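Local structure of polymerase subunit PA (Dhori virus, 4CGS) at residues 57-62 with 90-95; 97-102 with 120-125. The protein forms part of the viral RNA polymerase and probably binds RNA, this chain being its N-terminal domain, the one studied as the cap-snatching domain of orthomyxoviruses. All blocks are in the same frame, centred on the assembly; numbering follows the deposited sequence.

Contact 1: 57-62 with 90-95; sequences VPRYIV and LLDLKE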
loop_
_atom_site.group_PDB
_atom_site.type_symbol
_atom_site.label_atom_id
_atom_site.label_comp_id
_atom_site.label_asym_id
_atom_site.label_seq_id
_atom_site.Cartn_x
_atom_site.Cartn_y
_atom_site.Cartn_z
ATOM N N VAL A 57 6.828 20.545 -3.788
ATOM C CA VAL A 57 5.702 20.140 -2.937
ATOM C C VAL A 57 5.578 18.604 -3.044
ATOM O O VAL A 57 6.240 17.991 -3.910
ATOM C CB VAL A 57 4.389 20.831 -3.337
ATOM C CG1 VAL A 57 4.515 22.313 -3.156
ATOM C CG2 VAL A 57 3.921 20.471 -4.759
ATOM N N PRO A 58 4.752 17.961 -2.162
ATOM C CA PRO A 58 4.716 16.485 -2.218
ATOM C C PRO A 58 4.402 16.003 -3.646
ATOM O O PRO A 58 3.502 16.501 -4.317
ATOM C CB PRO A 58 3.564 16.158 -1.202
ATOM C CG PRO A 58 3.712 17.214 -0.154
ATOM C CD PRO A 58 4.136 18.457 -0.903
ATOM N N ARG A 59 5.161 15.001 -4.057
ATOM C CA ARG A 59 4.963 14.344 -5.352
ATOM C C ARG A 59 3.652 13.621 -5.433
ATOM O O ARG A 59 3.079 13.481 -6.491
ATOM C CB ARG A 59 6.133 13.461 -5.654
ATOM C CG ARG A 59 5.995 12.621 -6.907
ATOM C CD ARG A 59 7.283 11.858 -7.118
ATOM N NE ARG A 59 7.133 10.797 -8.119
ATOM C CZ ARG A 59 8.031 9.901 -8.470
ATOM N NH1 ARG A 59 9.158 9.829 -7.826
ATOM N NH2 ARG A 59 7.705 8.983 -9.353
ATOM N N TYR A 60 3.206 13.074 -4.316
ATOM C CA TYR A 60 2.076 12.174 -4.274
ATOM C C TYR A 60 0.936 12.711 -3.482
ATOM O O TYR A 60 1.151 13.433 -2.495
ATOM C CB TYR A 60 2.468 10.841 -3.605
ATOM C CG TYR A 60 3.461 10.055 -4.418
ATOM C CD1 TYR A 60 3.074 9.178 -5.437
ATOM C CD2 TYR A 60 4.840 10.195 -4.211
ATOM C CE1 TYR A 60 4.001 8.441 -6.159
ATOM C CE2 TYR A 60 5.758 9.462 -4.905
ATOM C CZ TYR A 60 5.346 8.569 -5.881
ATOM O OH TYR A 60 6.337 7.868 -6.569
ATOM N N ILE A 61 -0.269 12.411 -3.925
ATOM C CA ILE A 61 -1.493 12.506 -3.124
ATOM C C ILE A 61 -1.907 11.107 -2.747
ATOM O O ILE A 61 -2.038 10.256 -3.621
ATOM C CB ILE A 61 -2.626 13.202 -3.917
ATOM C CG1 ILE A 61 -2.169 14.634 -4.287
ATOM C CG2 ILE A 61 -3.903 13.217 -3.116
ATOM C CD1 ILE A 61 -3.131 15.347 -5.272
ATOM N N VAL A 62 -2.063 10.820 -1.474
ATOM C CA VAL A 62 -2.503 9.515 -1.035
ATOM C C VAL A 62 -3.981 9.508 -0.941
ATOM O O VAL A 62 -4.549 10.245 -0.125
ATOM C CB VAL A 62 -1.851 9.099 0.354
ATOM C CG1 VAL A 62 -2.446 7.769 0.831
ATOM C CG2 VAL A 62 -0.318 9.003 0.268
ATOM N N LEU A 90 -2.559 6.129 -4.812
ATOM C CA LEU A 90 -1.851 7.369 -4.857
ATOM C C LEU A 90 -1.982 8.022 -6.254
ATOM O O LEU A 90 -2.145 7.337 -7.252
ATOM C CB LEU A 90 -0.336 7.267 -4.532
ATOM C CG LEU A 90 0.137 6.489 -3.330
ATOM C CD1 LEU A 90 0.334 5.007 -3.660
ATOM C CD2 LEU A 90 1.393 7.110 -2.727
ATOM N N LEU A 91 -1.896 9.352 -6.316
ATOM C CA LEU A 91 -1.663 10.077 -7.519
ATOM C C LEU A 91 -0.191 10.508 -7.551
ATOM O O LEU A 91 0.258 11.132 -6.598
ATOM C CB LEU A 91 -2.595 11.248 -7.637
ATOM C CG LEU A 91 -4.085 11.048 -7.529
ATOM C CD1 LEU A 91 -4.814 12.369 -7.717
ATOM C CD2 LEU A 91 -4.555 9.937 -8.476
ATOM N N ASP A 92 0.539 10.186 -8.632
ATOM C CA ASP A 92 1.908 10.562 -8.797
ATOM C C ASP A 92 1.890 11.811 -9.690
ATOM O O ASP A 92 1.606 11.716 -10.890
ATOM C CB ASP A 92 2.659 9.435 -9.468
ATOM C CG ASP A 92 4.105 9.761 -9.748
ATOM O OD1 ASP A 92 4.524 10.923 -9.722
ATOM O OD2 ASP A 92 4.885 8.790 -10.013
ATOM N N LEU A 93 2.120 12.977 -9.089
ATOM C CA LEU A 93 1.992 14.235 -9.810
ATOM C C LEU A 93 3.201 14.521 -10.719
ATOM O O LEU A 93 3.172 15.407 -11.625
ATOM C CB LEU A 93 1.775 15.355 -8.821
ATOM C CG LEU A 93 0.621 15.183 -7.819
ATOM C CD1 LEU A 93 0.433 16.428 -6.954
ATOM C CD2 LEU A 93 -0.650 14.849 -8.605
ATOM N N LYS A 94 4.290 13.808 -10.506
ATOM C CA LYS A 94 5.509 13.942 -11.390
ATOM C C LYS A 94 5.273 13.199 -12.655
ATOM O O LYS A 94 5.401 13.787 -13.754
ATOM C CB LYS A 94 6.743 13.488 -10.646
ATOM C CG LYS A 94 7.960 13.463 -11.519
ATOM C CD LYS A 94 9.107 12.818 -10.769
ATOM C CE LYS A 94 10.353 12.713 -11.615
ATOM N NZ LYS A 94 11.347 11.946 -10.844
ATOM N N GLU A 95 4.962 11.936 -12.539
ATOM C CA GLU A 95 4.786 11.047 -13.698
ATOM C C GLU A 95 3.379 11.142 -14.313
ATOM O O GLU A 95 3.167 10.648 -15.438
ATOM C CB GLU A 95 5.145 9.598 -13.329
ATOM C CG GLU A 95 6.597 9.433 -12.924
ATOM C CD GLU A 95 7.579 9.826 -13.982
ATOM O OE1 GLU A 95 7.208 9.750 -15.157
ATOM O OE2 GLU A 95 8.710 10.192 -13.610
#
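Arg59 grips the carboxylate of Asp92 side-on with two nitrogens, one to each oxygen. Arg59 NE donates to Asp92 OD1 at 3.1 Å, almost straight (171°), but reaches that oxygen from above the carboxylate plane, while Arg59 NH2 meets Asp92 OD2 on its syn side at 2.9 Å, less far out of the plane. The two planes are turned 49° against each other. An extended side chain, with CG opposite the backbone N (chi1 174°), carries the guanidinium to this carboxylate, where Lys94 CD lies over one face and Tyr60 OH over the other. Asp92 OD1 also accepts from Lys94 N and Glu95 N, 3.0 Å to each, the first an Asx turn and the second an Asx motif, just where strand 90-92 ends; with Arg59 NE, three donors converge on this oxygen. Asp92 OD2 has a second partner in Tyr137 OH, which also bonds Tyr60 OH. The strands themselves run antiparallel: Leu91 N donates to Ile61 O (2.8 Å), Ile61 N to Leu91 O (3.0 Å), and Leu93 N to Arg59 O (2.8 Å). Leu90 CD2 packs between Tyr60 CD1 and Val62 CG2. Strand 90-92 stands between 57-62 and 97-104; helix 68-78 packs on Ile61, Leu91 and Leu93, while Tyr137 of helix 132-137 approaches on the Tyr60 side.

Contact 2: 97-102 with 120-125; sequences KGVYVK and IFVRVS
The rings of Tyr100 and Phe121 form an offset stack, their centroids 4.5 Å apart and their planes inclined by 23°. CD1 of Tyr100 sits 3.5 Å from CE1 of Phe121, above the phenylalanine face but displaced toward its rim, while Phe121 CZ lies over one face of the tyrosine. CB of Tyr100 also rests over the Phe121 face, a CH-pi contact at 4.1 Å from the ring centroid. At the edges, Ile120 O lies near the plane of the tyrosine ring and Lys102 CE near that of the phenylalanine. Tyr100 and Phe121 are paired in the parallel register and so share a face of the sheet; both turn CG away from the carbonyl carbon (chi1 -57° for Tyr100), and the rings overlap. Tyr100 OH is hydrogen-bonded to Glu119 OE2.

The two strands are the parallel pair at one side of the mixed sheet, and 119-125 is its outermost strand within the chain. Five backbone bonds zip them together: Ile120 N to Gly98 O, Tyr100 N to Ile120 O, Val122 N to Tyr100 O, Lys102 N to Val122 O, and Val124 N to Lys102 O. The third is short, 2.8 Å from Val122 N to Tyr100 O, yet bent at its hydrogen (137°). On the face that carries Val99, Val101, Ile120 and Val122, CG1 of Val99 touches CG2 of Val122 at 3.8 Å, and Val101 CG2 packs against Val122 CB. Tyr137 of helix 132-137 lies against Val99, Ile120 and Val122; helix 31-44 meets Val101 through Lys41 and Val44. At the start of the pair, the bent aliphatic chain of Lys97 crosses Ile120, Lys97 CG to Ile120 CG1 3.9 Å, and Lys97 NZ is hydrogen-bonded to Glu117 O.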
loop_
_atom_site.group_PDB
_atom_site.type_symbol
_atom_site.label_atom_id
_atom_site.label_comp_id
_atom_site.label_asym_id
_atom_site.label_seq_id
_atom_site.Cartn_x
_atom_site.Cartn_y
_atom_site.Cartn_z
ATOM N N LYS A 97 0.515 9.726 -13.121
ATOM C CA LYS A 97 0.055 8.340 -13.101
ATOM C C LYS A 97 -0.807 8.140 -11.843
ATOM O O LYS A 97 -0.554 8.812 -10.812
ATOM C CB LYS A 97 1.209 7.354 -13.018
ATOM C CG LYS A 97 2.288 7.383 -14.075
ATOM C CD LYS A 97 1.914 6.724 -15.354
ATOM C CE LYS A 97 2.956 6.858 -16.431
ATOM N NZ LYS A 97 2.446 6.372 -17.721
ATOM N N GLY A 98 -1.715 7.179 -11.915
ATOM C CA GLY A 98 -2.387 6.671 -10.767
ATOM C C GLY A 98 -1.660 5.414 -10.329
ATOM O O GLY A 98 -1.387 4.551 -11.163
ATOM N N VAL A 99 -1.396 5.298 -9.059
ATOM C CA VAL A 99 -0.638 4.192 -8.500
ATOM C C VAL A 99 -1.562 3.337 -7.660
ATOM O O VAL A 99 -2.200 3.812 -6.754
ATOM C CB VAL A 99 0.567 4.690 -7.665
ATOM C CG1 VAL A 99 1.374 3.489 -7.142
ATOM C CG2 VAL A 99 1.443 5.647 -8.463
ATOM N N TYR A 100 -1.558 2.027 -7.924
ATOM C CA TYR A 100 -2.309 1.057 -7.128
ATOM C C TYR A 100 -1.249 0.214 -6.412
ATOM O O TYR A 100 -0.254 -0.157 -7.037
ATOM C CB TYR A 100 -3.177 0.199 -7.994
ATOM C CG TYR A 100 -4.179 0.949 -8.878
ATOM C CD1 TYR A 100 -3.773 1.404 -10.082
ATOM C CD2 TYR A 100 -5.504 1.182 -8.477
ATOM C CE1 TYR A 100 -4.604 2.096 -10.955
ATOM C CE2 TYR A 100 -6.391 1.885 -9.351
ATOM C CZ TYR A 100 -5.891 2.289 -10.570
ATOM O OH TYR A 100 -6.716 2.992 -11.482
ATOM N N VAL A 101 -1.478 -0.086 -5.141
ATOM C CA VAL A 101 -0.534 -0.916 -4.351
ATOM C C VAL A 101 -1.219 -2.225 -4.011
ATOM O O VAL A 101 -2.348 -2.227 -3.484
ATOM C CB VAL A 101 -0.137 -0.174 -3.096
ATOM C CG1 VAL A 101 0.759 -1.029 -2.192
ATOM C CG2 VAL A 101 0.571 1.124 -3.425
ATOM N N LYS A 102 -0.529 -3.312 -4.259
ATOM C CA LYS A 102 -0.945 -4.629 -3.926
ATOM C C LYS A 102 0.131 -5.361 -3.103
ATOM O O LYS A 102 1.289 -5.448 -3.543
ATOM C CB LYS A 102 -1.370 -5.402 -5.250
ATOM C CG LYS A 102 -2.594 -4.888 -6.039
ATOM C CD LYS A 102 -3.156 -5.919 -7.040
ATOM C CE LYS A 102 -4.551 -5.550 -7.603
ATOM N NZ LYS A 102 -5.292 -6.649 -8.352
ATOM N N ILE A 120 0.107 2.749 -12.807
ATOM C CA ILE A 120 1.210 1.966 -12.313
ATOM C C ILE A 120 0.683 1.069 -11.195
ATOM O O ILE A 120 0.064 1.527 -10.248
ATOM C CB ILE A 120 2.353 2.871 -11.726
ATOM C CG1 ILE A 120 2.948 3.720 -12.808
ATOM C CG2 ILE A 120 3.376 1.965 -10.948
ATOM C CD1 ILE A 120 3.751 2.980 -13.823
ATOM N N PHE A 121 0.992 -0.229 -11.234
ATOM C CA PHE A 121 0.632 -1.158 -10.178
ATOM C C PHE A 121 1.917 -1.594 -9.436
ATOM O O PHE A 121 2.639 -2.437 -9.883
ATOM C CB PHE A 121 -0.093 -2.381 -10.774
ATOM C CG PHE A 121 -1.584 -2.172 -11.120
ATOM C CD1 PHE A 121 -1.921 -1.300 -12.142
ATOM C CD2 PHE A 121 -2.622 -2.804 -10.424
ATOM C CE1 PHE A 121 -3.220 -1.091 -12.522
ATOM C CE2 PHE A 121 -3.934 -2.541 -10.769
ATOM C CZ PHE A 121 -4.226 -1.707 -11.849
ATOM N N VAL A 122 2.085 -1.037 -8.247
ATOM C CA VAL A 122 3.150 -1.451 -7.301
ATOM C C VAL A 122 2.719 -2.757 -6.702
ATOM O O VAL A 122 1.637 -2.855 -6.044
ATOM C CB VAL A 122 3.381 -0.365 -6.227
ATOM C CG1 VAL A 122 4.143 -0.898 -5.039
ATOM C CG2 VAL A 122 4.058 0.871 -6.869
ATOM N N ARG A 123 3.584 -3.772 -6.854
ATOM C CA ARG A 123 3.270 -5.148 -6.463
ATOM C C ARG A 123 4.425 -5.678 -5.645
ATOM O O ARG A 123 5.545 -5.817 -6.132
ATOM C CB ARG A 123 3.012 -6.076 -7.658
ATOM C CG ARG A 123 1.631 -5.871 -8.336
ATOM C CD ARG A 123 1.502 -6.815 -9.527
ATOM N NE ARG A 123 0.101 -7.068 -9.952
ATOM C CZ ARG A 123 -0.454 -6.709 -11.123
ATOM N NH1 ARG A 123 0.253 -6.018 -12.038
ATOM N NH2 ARG A 123 -1.720 -7.100 -11.411
ATOM N N VAL A 124 4.176 -5.871 -4.352
ATOM C CA VAL A 124 5.219 -6.250 -3.401
ATOM C C VAL A 124 4.769 -7.427 -2.605
ATOM O O VAL A 124 3.572 -7.576 -2.276
ATOM C CB VAL A 124 5.597 -5.067 -2.489
ATOM C CG1 VAL A 124 6.166 -3.874 -3.253
ATOM C CG2 VAL A 124 4.464 -4.588 -1.597
ATOM N N SER A 125 5.716 -8.262 -2.158
ATOM C CA SER A 125 5.412 -9.415 -1.293
ATOM C C SER A 125 5.692 -9.085 0.124
ATOM O O SER A 125 6.483 -8.208 0.463
ATOM C CB SER A 125 6.190 -10.652 -1.693
ATOM O OG SER A 125 7.534 -10.580 -1.217
#

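Contacts 1 and 2 belong to one mixed sheet and are joined where strands 90-92 and 97-104 lie side by side: Asp92 N is 2.8 Å from Lys97 O and Leu90 O is 2.8 Å from Val99 N, both probable hydrogen bonds. Leu90 and Val101 also pack across this seam, and Tyr137 reaches side chains of both contacts. The centre of contact 2 is about 7 Å from the centre of the chain, and that of contact 1 about 14 Å. Contact 2 is largely buried and relies on a parallel backbone ladder, valines and stacked rings. Contact 1 is partly buried; it is antiparallel and, where strand 90-92 ends, adds a salt bridge with shared acceptors to its apolar packing.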